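Local coordinates for lactose Operon Repressor (Escherichia coli, PDB 1JYE), which represses transcription of the lactose operon by binding operator DNA, probably letting go when a sugar inducer binds to its core domain, at residues 274-277 with 278-281; 166-169 with 170-174. The protein carries 1 engineered substitution. All coordinates share one frame; numbering follows the deposited sequence.

Contact 1 of 2, residues 274-277 with 278-281; sequences DDTE and DSSC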
loop_
_atom_site.group_PDB
_atom_site.type_symbol
_atom_site.label_atom_id
_atom_site.label_comp_id
_atom_site.label_asym_id
_atom_site.label_seq_id
_atom_site.Cartn_x
_atom_site.Cartn_y
_atom_site.Cartn_z
ATOM N N ASP A 274 -0.788 -10.196 -8.563
ATOM C CA ASP A 274 -0.907 -8.731 -8.525
ATOM C C ASP A 274 0.201 -8.002 -9.283
ATOM O O ASP A 274 -0.068 -7.107 -10.082
ATOM C CB ASP A 274 -0.894 -8.171 -7.094
ATOM C CG ASP A 274 -2.204 -8.382 -6.356
ATOM O OD1 ASP A 274 -3.219 -8.737 -6.993
ATOM O OD2 ASP A 274 -2.214 -8.174 -5.126
ATOM N N ASP A 275 1.438 -8.411 -9.020
ATOM C CA ASP A 275 2.644 -7.787 -9.563
ATOM C C ASP A 275 2.766 -6.417 -8.914
ATOM O O ASP A 275 2.719 -5.378 -9.580
ATOM C CB ASP A 275 2.631 -7.630 -11.092
ATOM C CG ASP A 275 3.940 -7.038 -11.616
ATOM O OD1 ASP A 275 4.961 -7.169 -10.908
ATOM O OD2 ASP A 275 3.964 -6.451 -12.720
ATOM N N THR A 276 2.893 -6.428 -7.592
ATOM C CA THR A 276 3.040 -5.191 -6.839
ATOM C C THR A 276 4.411 -4.618 -7.155
ATOM O O THR A 276 5.306 -5.334 -7.598
ATOM C CB THR A 276 2.962 -5.442 -5.324
ATOM O OG1 THR A 276 4.075 -6.250 -4.916
ATOM C CG2 THR A 276 1.669 -6.157 -4.968
ATOM N N GLU A 277 4.577 -3.320 -6.927
ATOM C CA GLU A 277 5.853 -2.675 -7.185
ATOM C C GLU A 277 6.955 -3.374 -6.395
ATOM O O GLU A 277 8.043 -3.616 -6.914
ATOM C CB GLU A 277 5.762 -1.200 -6.793
ATOM C CG GLU A 277 4.622 -0.476 -7.493
ATOM C CD GLU A 277 4.259 0.839 -6.833
ATOM O OE1 GLU A 277 5.130 1.731 -6.768
ATOM O OE2 GLU A 277 3.098 0.977 -6.379
ATOM N N ASP A 278 6.661 -3.719 -5.145
ATOM C CA ASP A 278 7.632 -4.389 -4.283
ATOM C C ASP A 278 8.050 -5.779 -4.763
ATOM O O ASP A 278 9.174 -6.207 -4.511
ATOM C CB ASP A 278 7.079 -4.550 -2.861
ATOM C CG ASP A 278 6.919 -3.232 -2.126
ATOM O OD1 ASP A 278 6.339 -3.256 -1.021
ATOM O OD2 ASP A 278 7.369 -2.187 -2.636
ATOM N N SER A 279 7.151 -6.484 -5.446
ATOM C CA SER A 279 7.446 -7.849 -5.877
ATOM C C SER A 279 8.716 -8.028 -6.700
ATOM O O SER A 279 9.330 -9.092 -6.663
ATOM C CB SER A 279 6.245 -8.451 -6.628
ATOM O OG SER A 279 6.044 -7.837 -7.886
ATOM N N SER A 280 9.116 -6.998 -7.435
ATOM C CA SER A 280 10.319 -7.086 -8.251
ATOM C C SER A 280 11.570 -7.096 -7.377
ATOM O O SER A 280 12.664 -7.412 -7.848
ATOM C CB SER A 280 10.385 -5.905 -9.220
ATOM O OG SER A 280 10.467 -4.681 -8.509
ATOM N N CYS A 281 11.412 -6.746 -6.105
ATOM C CA CYS A 281 12.552 -6.715 -5.198
ATOM C C CYS A 281 12.480 -7.706 -4.046
ATOM O O CYS A 281 13.205 -7.580 -3.062
ATOM C CB CYS A 281 12.766 -5.293 -4.673
ATOM S SG CYS A 281 13.424 -4.192 -5.940
#
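Thr276 and Ser279 close an ST motif, with both the side-chain and the backbone oxygen of the threonine turned to the same NH, in the loop that follows strand 269-271 of a periplasmic-binding-protein-like fold. The backbone NH of Ser279 is shared between these two acceptors: a weak bond reaches Thr276 O, and a second runs from Ser279 N to Thr276 OG1 at 3.1 Å. With OG1 placed between its backbone N and carbonyl carbon (chi1 65°), the hydroxyl faces the NH of Ser279. A second turn follows directly, with Cys281 N bonded to Asp278 O at 2.8 Å.

Charge gathers beside the turn. Asp275 OD1 comes within 3.3 Å of Ser279 OG, and Arg326 draws on both, by a salt bridge to the carboxylate and a hydrogen bond to the hydroxyl. Asp278 turns to the dimer partner, its OD2 taking a hydrogen bond from Gln248 of the second subunit.

Two serine hydroxyls donate back to carbonyls three residues earlier. Ser279 OG gives a short bond of 2.6 Å to Thr276 O, arriving in the carbonyl plane on a lone pair with a C=O...O angle of 143°. This oxygen is thus held mainly by the OH of Ser279, with its NH adding the weak bond. The hydrogen bond from Ser280 OG to Glu277 O spans 3.1 Å, nearly in line with the C=O bond.

Contact 2 of 2, residues 166-169 with 170-174; sequences GTRL and GVEHL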
loop_
_atom_site.group_PDB
_atom_site.type_symbol
_atom_site.label_atom_id
_atom_site.label_comp_id
_atom_site.label_asym_id
_atom_site.label_seq_id
_atom_site.Cartn_x
_atom_site.Cartn_y
_atom_site.Cartn_z
ATOM N N GLY A 166 -5.824 -15.390 -15.263
ATOM C CA GLY A 166 -4.824 -15.321 -14.211
ATOM C C GLY A 166 -4.533 -16.657 -13.556
ATOM O O GLY A 166 -3.377 -16.985 -13.289
ATOM N N THR A 167 -5.577 -17.442 -13.297
ATOM C CA THR A 167 -5.391 -18.738 -12.671
ATOM C C THR A 167 -4.817 -19.749 -13.661
ATOM O O THR A 167 -3.977 -20.567 -13.298
ATOM C CB THR A 167 -6.721 -19.259 -12.066
ATOM O OG1 THR A 167 -7.735 -19.310 -13.080
ATOM C CG2 THR A 167 -7.183 -18.332 -10.943
ATOM N N ARG A 168 -5.257 -19.684 -14.914
ATOM C CA ARG A 168 -4.744 -20.598 -15.928
ATOM C C ARG A 168 -3.250 -20.346 -16.131
ATOM O O ARG A 168 -2.458 -21.281 -16.203
ATOM C CB ARG A 168 -5.480 -20.405 -17.253
ATOM C CG ARG A 168 -4.903 -21.230 -18.405
ATOM C CD ARG A 168 -5.619 -20.908 -19.707
ATOM N NE ARG A 168 -5.529 -19.485 -20.016
ATOM C CZ ARG A 168 -4.429 -18.872 -20.438
ATOM N NH1 ARG A 168 -3.304 -19.551 -20.618
ATOM N NH2 ARG A 168 -4.448 -17.566 -20.653
ATOM N N LEU A 169 -2.868 -19.076 -16.212
ATOM C CA LEU A 169 -1.463 -18.725 -16.410
ATOM C C LEU A 169 -0.571 -19.297 -15.316
ATOM O O LEU A 169 0.491 -19.849 -15.602
ATOM C CB LEU A 169 -1.293 -17.203 -16.466
ATOM C CG LEU A 169 -1.694 -16.513 -17.772
ATOM C CD1 LEU A 169 -1.714 -15.004 -17.575
ATOM C CD2 LEU A 169 -0.718 -16.904 -18.875
ATOM N N GLY A 170 -1.005 -19.163 -14.064
ATOM C CA GLY A 170 -0.226 -19.673 -12.951
ATOM C C GLY A 170 -0.109 -21.185 -12.990
ATOM O O GLY A 170 0.978 -21.739 -12.837
ATOM N N VAL A 171 -1.236 -21.858 -13.196
ATOM C CA VAL A 171 -1.235 -23.314 -13.252
ATOM C C VAL A 171 -0.415 -23.836 -14.428
ATOM O O VAL A 171 0.438 -24.707 -14.256
ATOM C CB VAL A 171 -2.675 -23.871 -13.369
ATOM C CG1 VAL A 171 -2.634 -25.372 -13.646
ATOM C CG2 VAL A 171 -3.442 -23.600 -12.080
ATOM N N GLU A 172 -0.665 -23.306 -15.620
ATOM C CA GLU A 172 0.058 -23.769 -16.799
ATOM C C GLU A 172 1.557 -23.516 -16.723
ATOM O O GLU A 172 2.349 -24.300 -17.247
ATOM C CB GLU A 172 -0.544 -23.151 -18.065
ATOM C CG GLU A 172 -1.919 -23.738 -18.375
ATOM C CD GLU A 172 -2.514 -23.271 -19.687
ATOM O OE1 GLU A 172 -3.567 -23.822 -20.069
ATOM O OE2 GLU A 172 -1.948 -22.364 -20.332
ATOM N N HIS A 173 1.948 -22.433 -16.060
ATOM C CA HIS A 173 3.364 -22.114 -15.910
ATOM C C HIS A 173 4.047 -23.209 -15.085
ATOM O O HIS A 173 5.094 -23.732 -15.476
ATOM C CB HIS A 173 3.522 -20.754 -15.217
ATOM C CG HIS A 173 4.946 -20.350 -14.988
ATOM N ND1 HIS A 173 5.869 -20.264 -16.008
ATOM C CD2 HIS A 173 5.601 -19.993 -13.857
ATOM C CE1 HIS A 173 7.031 -19.869 -15.516
ATOM N NE2 HIS A 173 6.895 -19.698 -14.213
ATOM N N LEU A 174 3.446 -23.560 -13.951
ATOM C CA LEU A 174 3.991 -24.590 -13.074
ATOM C C LEU A 174 3.961 -25.964 -13.734
ATOM O O LEU A 174 4.914 -26.736 -13.621
ATOM C CB LEU A 174 3.216 -24.629 -11.754
ATOM C CG LEU A 174 3.380 -23.367 -10.897
ATOM C CD1 LEU A 174 2.540 -23.474 -9.642
ATOM C CD2 LEU A 174 4.855 -23.186 -10.541
#
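Arg168 and Glu172 form a salt bridge between side chains one turn apart on helix 163-177, a helix that packs against helix 192-207 and strand 241-244. The charged pair lies on a partly exposed flank, while Thr167, Val171 and Leu174 sit on buried positions. Val171 touches Leu205 and Leu243, and Thr167 touches Trp201 and Tyr204.

Regular i to i+4 backbone bonds underlie the contact. Glu172 N reaches Arg168 O at 2.8 Å. Val171 N bonds to Thr167 O in the same way, whereas the bond from Gly170 N to Gly166 O is weak. Val171 CG2 also rests 3.3 Å from Thr167 O, beside the polar bond.

In the bridge itself, Arg168 NH1 donates to Glu172 OE2 over 3.1 Å. The arginine leaves the backbone extended and then bends at its third torsion (chi3 57°), which brings the guanidinium round to the extended glutamate. The acceptor lies close to the guanidinium plane, but the nitrogen meets OE2 from above the carboxylate plane, and the two flat groups are turned 64° apart. Beneath the charges the carboxylate lies against the arginine's methylene chain, with Glu172 CD 3.4 Å from Arg168 CG. Replacing Glu172 by alanine would remove the carboxylate and is likely to leave the Arg168 guanidinium freer to swing, without its partner one turn along and with the long, weak ion pair to Asp165 a poor substitute.

Because Arg168 also touches a crystal neighbour, its exact pose may owe something to the lattice. A single bond joins the charged groups, made out of the carboxylate plane, consistent with a bridge that owes more to charge attraction than to ideal hydrogen-bond geometry.

In the fold
Contact 2 comes first along the chain and contact 1 follows; their centres are 18 Å apart and their nearest atoms about 9 Å, with no touch between them. Both belong to the subdomain built on the parallel sheet of strands 214-217, 182-186, 241-244 and 269-271: helix 163-177 packs on strand 241-244, and the loop holding 274-281 follows edge strand 269-271. Their surroundings differ. No other chain touches 166-174, whereas 274-281 meets the second subunit and also helix 74-89. Asp274 OD1 hydrogen-bonds a glycerol, probably from the crystallisation liquor; as in other LacI-family and periplasmic binding proteins, the ligand cleft probably lies between the subdomains, near this loop.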